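Local coordinates for MccF (Escherichia coli, PDB 4IIY), which confers self-immunity to microcin C7 and is probably a serine hydrolase of the peptidase S66 (LD-carboxypeptidase) family, at residues I197-L202 and N359-E364; I161-P166 and T344-V349. The protein carries 1 engineered substitution. One frame throughout, in Å; residues are numbered along the deposited sequence.

Contact 1 (I197-L202 and N359-E364). With EDO (1,2-ethanediol), chain O.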
loop_
_atom_site.group_PDB
_atom_site.type_symbol
_atom_site.label_atom_id
_atom_site.label_comp_id
_atom_site.label_asym_id
_atom_site.label_seq_id
_atom_site.Cartn_x
_atom_site.Cartn_y
_atom_site.Cartn_z
ATOM N N ILE B 197 14.628 -23.121 -24.883
ATOM C CA ILE B 197 14.015 -22.680 -23.641
ATOM C C ILE B 197 14.944 -22.965 -22.470
ATOM O O ILE B 197 15.840 -23.815 -22.558
ATOM C CB ILE B 197 12.625 -23.330 -23.403
ATOM C CG1 ILE B 197 12.749 -24.784 -22.929
ATOM C CG2 ILE B 197 11.762 -23.224 -24.662
ATOM C CD1 ILE B 197 11.413 -25.423 -22.589
ATOM N N TYR B 198 14.745 -22.230 -21.383
ATOM C CA TYR B 198 15.455 -22.500 -20.146
ATOM C C TYR B 198 14.461 -22.957 -19.082
ATOM O O TYR B 198 13.537 -22.216 -18.743
ATOM C CB TYR B 198 16.202 -21.264 -19.633
ATOM C CG TYR B 198 16.725 -21.550 -18.257
ATOM C CD1 TYR B 198 17.871 -22.315 -18.088
ATOM C CD2 TYR B 198 16.020 -21.162 -17.124
ATOM C CE1 TYR B 198 18.332 -22.648 -16.822
ATOM C CE2 TYR B 198 16.473 -21.490 -15.860
ATOM C CZ TYR B 198 17.629 -22.228 -15.714
ATOM O OH TYR B 198 18.067 -22.553 -14.451
ATOM N N THR B 199 14.654 -24.157 -18.536
ATOM C CA THR B 199 13.771 -24.689 -17.506
ATOM C C THR B 199 14.425 -24.560 -16.132
ATOM O O THR B 199 15.541 -25.039 -15.910
ATOM C CB THR B 199 13.397 -26.158 -17.799
ATOM O OG1 THR B 199 12.797 -26.235 -19.102
ATOM C CG2 THR B 199 12.422 -26.691 -16.754
ATOM N N TYR B 200 13.734 -23.898 -15.207
ATOM C CA TYR B 200 14.284 -23.656 -13.880
ATOM C C TYR B 200 14.527 -24.936 -13.089
ATOM O O TYR B 200 13.725 -25.874 -13.133
ATOM C CB TYR B 200 13.365 -22.736 -13.076
ATOM C CG TYR B 200 13.526 -21.281 -13.433
ATOM C CD1 TYR B 200 14.532 -20.511 -12.851
ATOM C CD2 TYR B 200 12.681 -20.674 -14.350
ATOM C CE1 TYR B 200 14.696 -19.184 -13.175
ATOM C CE2 TYR B 200 12.839 -19.340 -14.683
ATOM C CZ TYR B 200 13.844 -18.607 -14.091
ATOM O OH TYR B 200 13.998 -17.283 -14.435
ATOM N N THR B 201 15.635 -24.945 -12.352
ATOM C CA THR B 201 15.866 -25.930 -11.313
ATOM C C THR B 201 15.000 -25.584 -10.110
ATOM O O THR B 201 14.557 -24.439 -9.954
ATOM C CB THR B 201 17.337 -25.919 -10.879
ATOM O OG1 THR B 201 17.707 -24.588 -10.489
ATOM C CG2 THR B 201 18.226 -26.356 -12.024
ATOM N N LEU B 202 14.747 -26.579 -9.273
ATOM C CA LEU B 202 13.961 -26.407 -8.062
ATOM C C LEU B 202 14.895 -26.544 -6.873
ATOM O O LEU B 202 15.463 -27.614 -6.661
ATOM C CB LEU B 202 12.892 -27.498 -7.986
ATOM C CG LEU B 202 11.969 -27.444 -6.766
ATOM C CD1 LEU B 202 11.032 -26.250 -6.858
ATOM C CD2 LEU B 202 11.173 -28.746 -6.634
ATOM N N ASN B 359 6.814 -27.802 -13.862
ATOM C CA ASN B 359 8.012 -27.023 -14.139
ATOM C C ASN B 359 7.677 -25.673 -14.762
ATOM O O ASN B 359 6.527 -25.407 -15.127
ATOM C CB ASN B 359 9.042 -27.819 -14.965
ATOM C CG ASN B 359 8.533 -28.208 -16.352
ATOM O OD1 ASN B 359 7.827 -27.448 -17.011
ATOM N ND2 ASN B 359 8.910 -29.410 -16.805
ATOM N N ILE B 360 8.689 -24.823 -14.849
ATOM C CA ILE B 360 8.510 -23.470 -15.353
ATOM C C ILE B 360 9.742 -23.100 -16.162
ATOM O O ILE B 360 10.874 -23.368 -15.747
ATOM C CB ILE B 360 8.202 -22.456 -14.207
ATOM C CG1 ILE B 360 8.122 -21.021 -14.746
ATOM C CG2 ILE B 360 9.199 -22.562 -13.056
ATOM C CD1 ILE B 360 7.677 -19.996 -13.702
ATOM N N SER B 361 9.518 -22.510 -17.331
ATOM C CA SER B 361 10.585 -22.231 -18.276
ATOM C C SER B 361 10.484 -20.821 -18.846
ATOM O O SER B 361 9.384 -20.283 -18.991
ATOM C CB SER B 361 10.535 -23.218 -19.448
ATOM O OG SER B 361 10.568 -24.569 -19.006
ATOM N N ILE B 362 11.634 -20.253 -19.198
ATOM C CA ILE B 362 11.691 -19.030 -19.991
ATOM C C ILE B 362 11.705 -19.434 -21.466
ATOM O O ILE B 362 12.513 -20.279 -21.874
ATOM C CB ILE B 362 12.957 -18.211 -19.685
ATOM C CG1 ILE B 362 13.145 -17.999 -18.175
ATOM C CG2 ILE B 362 12.929 -16.889 -20.431
ATOM C CD1 ILE B 362 14.541 -17.530 -17.803
ATOM N N THR B 363 10.808 -18.862 -22.267
ATOM C CA THR B 363 10.689 -19.287 -23.661
ATOM C C THR B 363 11.008 -18.192 -24.675
ATOM O O THR B 363 10.964 -18.434 -25.886
ATOM C CB THR B 363 9.294 -19.863 -23.967
ATOM O OG1 THR B 363 8.306 -18.839 -23.801
ATOM C CG2 THR B 363 8.983 -21.034 -23.044
ATOM N N GLU B 364 11.338 -17.000 -24.190
ATOM C CA GLU B 364 11.639 -15.870 -25.061
ATOM C C GLU B 364 13.011 -15.292 -24.718
ATOM O O GLU B 364 13.371 -15.182 -23.542
ATOM C CB GLU B 364 10.553 -14.799 -24.914
ATOM C CG GLU B 364 10.858 -13.509 -25.657
ATOM C CD GLU B 364 9.807 -12.433 -25.456
ATOM O OE1 GLU B 364 8.789 -12.683 -24.784
ATOM O OE2 GLU B 364 10.008 -11.314 -25.977
HETATM C C1 EDO O . 18.736 -24.090 -21.505
HETATM O O1 EDO O . 18.823 -23.840 -22.915
HETATM C C2 EDO O . 20.123 -24.326 -20.913
HETATM O O2 EDO O . 20.864 -23.102 -20.807
HETATM O O HOH W 1 10.917 -25.842 -13.176
#
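Tyr198 and Ile362 form an antiparallel hydrogen-bonded pair, and Thr199 with Ser361 the non-hydrogen-bonded pair beside it. Backbone bonds set this register. Tyr198 N donates to Ile362 O at 3.0 Å, and Ile362 N returns to Tyr198 O. Further along, Tyr200 N donates to Ile360 O at 3.0 Å, close to straight (165°). Where the pairing ends, water 1 takes over: it donates to Tyr200 O and accepts from Ile360 N.

Two hydroxyls meet on the face of the sheet that carries Thr199 and Ser361. Thr199 OG1 and Ser361 OG approach to 2.8 Å, close enough for a hydrogen bond. Ile197 CD1 covers the pair from one end, 3.8 Å from Ser361 OG. Ile197 CG2 lies beside Thr363 CG2. A 1,2-ethanediol, probably from the crystallisation liquor, makes a weak hydrogen bond to Ile197 O.

On the face of Tyr198 and Ile362 the touching atoms are mostly carbon. Tyr200 reaches in from the next position. Its CG stands beside its own backbone N (chi1 -80°), and the ring reaches across Ile362. Tyr200 CE2 is 3.8 Å from Ile362 CG1, and Tyr200 OH is 3.4 Å from Ile362 CD1. The same CD1 also meets Tyr198 CD2 at 4.0 Å, so this methyl packs against both tyrosines. Tyr198 CE2 lies over one face of the Tyr200 ring, offset toward its rim, while Ile360 O sits at the edge of that ring.

The Tyr200 hydroxyl probably bonds to Thr344 O, and Phe334 meets its ring edge-to-face. Within this chain, strand 198-199 is an outermost strand of a mixed sheet. Strand 359-362 lies next to it, followed by strand 350-354. Ile189 of helix 178-191 packs on Tyr198, Tyr200 and Ile362.

Contact 2 (I161-P166 and T344-V349)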
loop_
_atom_site.group_PDB
_atom_site.type_symbol
_atom_site.label_atom_id
_atom_site.label_comp_id
_atom_site.label_asym_id
_atom_site.label_seq_id
_atom_site.Cartn_x
_atom_site.Cartn_y
_atom_site.Cartn_z
ATOM N N ILE B 161 14.113 -5.273 -20.815
ATOM C CA ILE B 161 13.901 -6.439 -19.972
ATOM C C ILE B 161 14.847 -6.357 -18.778
ATOM O O ILE B 161 16.072 -6.443 -18.927
ATOM C CB ILE B 161 14.109 -7.743 -20.756
ATOM C CG1 ILE B 161 13.143 -7.792 -21.952
ATOM C CG2 ILE B 161 13.950 -8.947 -19.833
ATOM C CD1 ILE B 161 11.681 -7.582 -21.586
ATOM N N THR B 162 14.254 -6.118 -17.608
ATOM C CA THR B 162 14.956 -6.056 -16.327
ATOM C C THR B 162 14.702 -7.351 -15.541
ATOM O O THR B 162 13.925 -8.205 -15.978
ATOM C CB THR B 162 14.497 -4.843 -15.493
ATOM O OG1 THR B 162 13.122 -4.999 -15.111
ATOM C CG2 THR B 162 14.676 -3.555 -16.274
ATOM N N PHE B 163 15.371 -7.501 -14.395
ATOM C CA PHE B 163 15.425 -8.786 -13.700
ATOM C C PHE B 163 15.013 -8.718 -12.242
ATOM O O PHE B 163 15.528 -7.894 -11.483
ATOM C CB PHE B 163 16.840 -9.364 -13.807
ATOM C CG PHE B 163 17.242 -9.677 -15.218
ATOM C CD1 PHE B 163 17.109 -10.956 -15.720
ATOM C CD2 PHE B 163 17.685 -8.671 -16.062
ATOM C CE1 PHE B 163 17.445 -11.230 -17.048
ATOM C CE2 PHE B 163 18.014 -8.937 -17.386
ATOM C CZ PHE B 163 17.894 -10.219 -17.875
ATOM N N TYR B 164 14.081 -9.595 -11.868
ATOM C CA TYR B 164 13.732 -9.807 -10.472
ATOM C C TYR B 164 14.736 -10.812 -9.943
ATOM O O TYR B 164 14.732 -11.969 -10.363
ATOM C CB TYR B 164 12.305 -10.353 -10.319
ATOM C CG TYR B 164 11.688 -9.916 -9.007
ATOM C CD1 TYR B 164 11.277 -8.599 -8.841
ATOM C CD2 TYR B 164 11.562 -10.786 -7.924
ATOM C CE1 TYR B 164 10.743 -8.158 -7.666
ATOM C CE2 TYR B 164 11.013 -10.352 -6.718
ATOM C CZ TYR B 164 10.609 -9.026 -6.606
ATOM O OH TYR B 164 10.084 -8.513 -5.432
ATOM N N GLY B 165 15.616 -10.389 -9.048
ATOM C CA GLY B 165 16.692 -11.255 -8.620
ATOM C C GLY B 165 17.527 -10.605 -7.545
ATOM O O GLY B 165 17.116 -9.609 -6.945
ATOM N N PRO B 166 18.715 -11.172 -7.291
ATOM C CA PRO B 166 19.540 -10.768 -6.151
ATOM C C PRO B 166 19.830 -9.281 -6.015
ATOM O O PRO B 166 20.127 -8.587 -6.994
ATOM C CB PRO B 166 20.861 -11.501 -6.408
ATOM C CG PRO B 166 20.466 -12.732 -7.130
ATOM C CD PRO B 166 19.213 -12.412 -7.912
ATOM N N THR B 344 16.794 -16.068 -10.299
ATOM C CA THR B 344 16.769 -14.846 -11.101
ATOM C C THR B 344 15.732 -14.992 -12.221
ATOM O O THR B 344 15.741 -16.003 -12.942
ATOM C CB THR B 344 18.167 -14.560 -11.679
ATOM O OG1 THR B 344 19.054 -14.200 -10.614
ATOM C CG2 THR B 344 18.119 -13.419 -12.680
ATOM N N LEU B 345 14.856 -13.993 -12.373
ATOM C CA LEU B 345 13.738 -14.050 -13.318
ATOM C C LEU B 345 13.673 -12.798 -14.196
ATOM O O LEU B 345 13.497 -11.687 -13.688
ATOM C CB LEU B 345 12.428 -14.157 -12.538
ATOM C CG LEU B 345 11.135 -14.201 -13.349
ATOM C CD1 LEU B 345 11.010 -15.520 -14.087
ATOM C CD2 LEU B 345 9.929 -13.982 -12.443
ATOM N N PRO B 346 13.795 -12.952 -15.521
ATOM C CA PRO B 346 13.561 -11.786 -16.382
ATOM C C PRO B 346 12.073 -11.431 -16.369
ATOM O O PRO B 346 11.220 -12.327 -16.416
ATOM C CB PRO B 346 13.988 -12.283 -17.768
ATOM C CG PRO B 346 13.747 -13.766 -17.723
ATOM C CD PRO B 346 14.077 -14.175 -16.295
ATOM N N LEU B 347 11.764 -10.144 -16.289
ATOM C CA LEU B 347 10.388 -9.664 -16.339
ATOM C C LEU B 347 10.056 -9.072 -17.706
ATOM O O LEU B 347 10.860 -8.338 -18.281
ATOM C CB LEU B 347 10.167 -8.593 -15.275
ATOM C CG LEU B 347 10.388 -9.019 -13.825
ATOM C CD1 LEU B 347 10.380 -7.805 -12.916
ATOM C CD2 LEU B 347 9.327 -10.002 -13.405
ATOM N N GLY B 348 8.865 -9.387 -18.213
ATOM C CA GLY B 348 8.404 -8.827 -19.472
ATOM C C GLY B 348 8.640 -9.698 -20.689
ATOM O O GLY B 348 8.433 -9.249 -21.818
ATOM N N VAL B 349 9.073 -10.935 -20.469
ATOM C CA VAL B 349 9.219 -11.919 -21.545
ATOM C C VAL B 349 8.337 -13.128 -21.266
ATOM O O VAL B 349 7.853 -13.312 -20.146
ATOM C CB VAL B 349 10.683 -12.394 -21.723
ATOM C CG1 VAL B 349 11.580 -11.233 -22.130
ATOM C CG2 VAL B 349 11.210 -13.077 -20.450
HETATM O O HOH W 2 11.336 -5.782 -17.289
#
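Phe163 and Pro346 pack obliquely at the apolar centre, with Phe163 CE1 3.7 Å from Pro346 CB. They are a non-hydrogen-bonded pair in a mixed sheet, where strand 345-347 adds an antiparallel edge strand to the parallel strands that end with 162-164. The contact thus joins the N-terminal and C-terminal LD-carboxypeptidase regions. Ile161 extends the apolar patch. Its CG2 touches Pro346 CB. With Ile161 CG1 beside its own backbone N (chi1 -59°) and the chain bent again at chi2 (-54°), Ile161 CD1 meets Val349 CG1 at 3.7 Å. Exchanging Ile161 for alanine would probably open a gap beside Val349 and leave Pro346 CB without its methyl partner. Beyond Phe163, Thr344 CG2 touches the ring at CD1.

On the other face, Tyr164 CB packs on Leu347 CD1 at 4.1 Å. The Tyr164 ring leads away from strand 345-347. Its hydroxyl is hydrogen-bonded to Glu270, a predicted charge-relay residue, and to the backbone N of Ala145, the engineered residue at the predicted nucleophile position. The contact therefore backs the probable catalytic site.

Backbone bonds hold the strands together. Tyr164 N donates to Leu345 O at 2.8 Å, and Leu345 N to Tyr164 O. Leu347 N points straight at Thr162 O (2.9 Å, 179°). At the polar edge, water 2 accepts from Thr162 N at 3.0 Å and donates to Leu347 O at 2.8 Å.

How the contacts relate
Both contacts pair an edge strand with its antiparallel neighbour, but in two different mixed sheets. Contact 2 is wholly buried near the centre of the chain. Contact 1 lies further out and is partly open. Both have three backbone hydrogen bonds and a bridging water. Contact 2 adds proline, isoleucine and phenylalanine packing, contact 1 tyrosine-isoleucine packing and a close pair of hydroxyls. Only contact 2 reaches the probable catalytic residues. The two touch directly, with centres about 13 Å apart. Tyr200 OH of contact 1 probably hydrogen-bonds to Thr344 O of contact 2 at 2.6 Å, and it packs on Leu345 and Pro346. Helix 178-191 packs against both.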